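PDB 3D00: tungsten formylmethanofuran dehydrogenase subunit E, which is of uncertain function but binds zinc through a C-terminal treble-clef finger and belongs to the FmdE family implicated in microbial methanogenesis. Local coordinates for residues Y10-Y15 and G33-D38. Sequence-based numbering, arbitrary orientation.
Sequences YSYEEY and GGFMVD
Y15 and Y12, near the start of helix 12-23, each reach across to helix 28-42, Y15 to the bare backbone of G34 and Y12 to the ring of F35. With CG anti to the backbone N (chi1 175°), the Y15 side chain leaves its helix toward G34, and ring atom CZ comes within 3.8 Å of G34 CA. A side chain at G34 would run into this ring, so the glycine lets the tyrosine lie close. Y15 OH stands 3.5 Å from G34 N, too badly aligned to bond; the hydroxyl instead hydrogen-bonds V30 O, one turn earlier. The Y12 and F35 ring planes lie 20° from parallel but are offset, with little of one ring over the other; Y12 CE1 lies 3.6 Å from both F35 CZ and F35 CE2, the two side chains crossing at about a right angle. At the head of helix 12-23, S11 and E14 form a capping box, with E14 N bonding S11 OG (3.0 Å). A phenylalanine in place of Y15 would probably leave V30 O without its hydroxyl partner. Lacking hydrogen bonds between the two segments, the contact relies on apolar packing of the two helices, with the Y15 hydroxyl adding a polar tie.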
loop_
_atom_site.group_PDB
_atom_site.type_symbol
_atom_site.label_atom_id
_atom_site.label_comp_id
_atom_site.label_asym_id
_atom_site.label_seq_id
_atom_site.Cartn_x
_atom_site.Cartn_y
_atom_site.Cartn_z
ATOM N N TYR A 10 6.290 13.884 -15.306
ATOM C CA TYR A 10 7.348 13.026 -15.852
ATOM C C TYR A 10 7.177 12.735 -17.364
ATOM O O TYR A 10 6.072 12.703 -17.898
ATOM C CB TYR A 10 7.428 11.689 -15.096
ATOM C CG TYR A 10 7.660 11.747 -13.599
ATOM C CD1 TYR A 10 8.870 12.164 -13.065
ATOM C CD2 TYR A 10 6.686 11.304 -12.718
ATOM C CE1 TYR A 10 9.082 12.177 -11.694
ATOM C CE2 TYR A 10 6.881 11.323 -11.358
ATOM C CZ TYR A 10 8.080 11.754 -10.841
ATOM O OH TYR A 10 8.240 11.743 -9.469
ATOM N N SER A 11 8.302 12.537 -18.041
ATOM C CA SER A 11 8.323 11.954 -19.365
ATOM C C SER A 11 8.055 10.485 -19.182
ATOM O O SER A 11 8.190 9.965 -18.078
ATOM C CB SER A 11 9.696 12.177 -20.029
ATOM O OG SER A 11 10.738 11.540 -19.297
ATOM N N TYR A 12 7.671 9.792 -20.240
ATOM C CA TYR A 12 7.367 8.369 -20.125
ATOM C C TYR A 12 8.607 7.610 -19.642
ATOM O O TYR A 12 8.500 6.654 -18.882
ATOM C CB TYR A 12 6.874 7.807 -21.451
ATOM C CG TYR A 12 6.296 6.426 -21.352
ATOM C CD1 TYR A 12 5.052 6.223 -20.817
ATOM C CD2 TYR A 12 7.021 5.318 -21.784
ATOM C CE1 TYR A 12 4.536 4.956 -20.710
ATOM C CE2 TYR A 12 6.514 4.042 -21.686
ATOM C CZ TYR A 12 5.280 3.868 -21.161
ATOM O OH TYR A 12 4.773 2.603 -21.059
ATOM N N GLU A 13 9.780 8.059 -20.078
ATOM C CA GLU A 13 11.031 7.406 -19.724
ATOM C C GLU A 13 11.410 7.691 -18.289
ATOM O O GLU A 13 11.897 6.803 -17.614
ATOM C CB GLU A 13 12.158 7.831 -20.667
ATOM C CG GLU A 13 11.973 7.339 -22.120
ATOM C CD GLU A 13 11.196 8.288 -23.021
ATOM O OE1 GLU A 13 10.508 9.213 -22.546
ATOM O OE2 GLU A 13 11.272 8.095 -24.246
ATOM N N GLU A 14 11.168 8.913 -17.818
ATOM C CA GLU A 14 11.335 9.240 -16.388
ATOM C C GLU A 14 10.389 8.405 -15.521
ATOM O O GLU A 14 10.756 7.941 -14.423
ATOM C CB GLU A 14 11.073 10.732 -16.127
ATOM C CG GLU A 14 12.271 11.657 -16.412
ATOM C CD GLU A 14 11.864 13.069 -16.819
ATOM O OE1 GLU A 14 10.884 13.623 -16.275
ATOM O OE2 GLU A 14 12.538 13.634 -17.706
ATOM N N TYR A 15 9.164 8.223 -16.012
ATOM C CA TYR A 15 8.158 7.477 -15.258
ATOM C C TYR A 15 8.535 5.990 -15.208
ATOM O O TYR A 15 8.454 5.383 -14.135
ATOM C CB TYR A 15 6.738 7.711 -15.802
ATOM C CG TYR A 15 5.707 6.844 -15.098
ATOM C CD1 TYR A 15 5.381 7.050 -13.736
ATOM C CD2 TYR A 15 5.105 5.769 -15.753
ATOM C CE1 TYR A 15 4.448 6.229 -13.092
ATOM C CE2 TYR A 15 4.196 4.947 -15.117
ATOM C CZ TYR A 15 3.867 5.174 -13.784
ATOM O OH TYR A 15 2.950 4.344 -13.151
ATOM N N GLY A 33 -1.304 2.050 -15.521
ATOM C CA GLY A 33 -1.680 2.760 -14.325
ATOM C C GLY A 33 -1.291 4.207 -14.328
ATOM O O GLY A 33 -2.061 5.024 -13.860
ATOM N N GLY A 34 -0.086 4.515 -14.829
ATOM C CA GLY A 34 0.355 5.902 -15.026
ATOM C C GLY A 34 -0.536 6.750 -15.919
ATOM O O GLY A 34 -0.758 7.964 -15.670
ATOM N N PHE A 35 -0.977 6.146 -17.014
ATOM C CA PHE A 35 -1.865 6.830 -17.927
ATOM C C PHE A 35 -3.169 7.044 -17.258
ATOM O O PHE A 35 -3.809 8.033 -17.481
ATOM C CB PHE A 35 -2.027 6.053 -19.220
ATOM C CG PHE A 35 -0.828 6.126 -20.093
ATOM C CD1 PHE A 35 -0.455 7.330 -20.669
ATOM C CD2 PHE A 35 -0.097 4.988 -20.390
ATOM C CE1 PHE A 35 0.639 7.403 -21.482
ATOM C CE2 PHE A 35 0.991 5.051 -21.208
ATOM C CZ PHE A 35 1.373 6.246 -21.741
HETATM N N MSE A 36 -3.594 6.089 -16.459
HETATM C CA MSE A 36 -4.866 6.216 -15.776
HETATM C C MSE A 36 -4.897 7.307 -14.721
HETATM O O MSE A 36 -5.824 8.111 -14.663
HETATM C CB MSE A 36 -5.274 4.878 -15.156
HETATM C CG MSE A 36 -5.583 3.834 -16.188
HETATM SE SE MSE A 36 -5.604 2.037 -15.397
HETATM C CE MSE A 36 -7.253 2.032 -14.590
ATOM N N VAL A 37 -3.874 7.358 -13.904
ATOM C CA VAL A 37 -3.770 8.363 -12.862
ATOM C C VAL A 37 -3.591 9.746 -13.475
ATOM O O VAL A 37 -4.198 10.710 -13.002
ATOM C CB VAL A 37 -2.605 8.049 -11.885
ATOM C CG1 VAL A 37 -2.301 9.250 -10.936
ATOM C CG2 VAL A 37 -2.912 6.790 -11.123
ATOM N N ASP A 38 -2.793 9.835 -14.541
ATOM C CA ASP A 38 -2.676 11.072 -15.294
ATOM C C ASP A 38 -4.016 11.590 -15.846
ATOM O O ASP A 38 -4.323 12.761 -15.699
ATOM C CB ASP A 38 -1.661 10.891 -16.436
ATOM C CG ASP A 38 -1.539 12.104 -17.312
ATOM O OD1 ASP A 38 -0.754 13.025 -16.989
ATOM O OD2 ASP A 38 -2.205 12.113 -18.346
#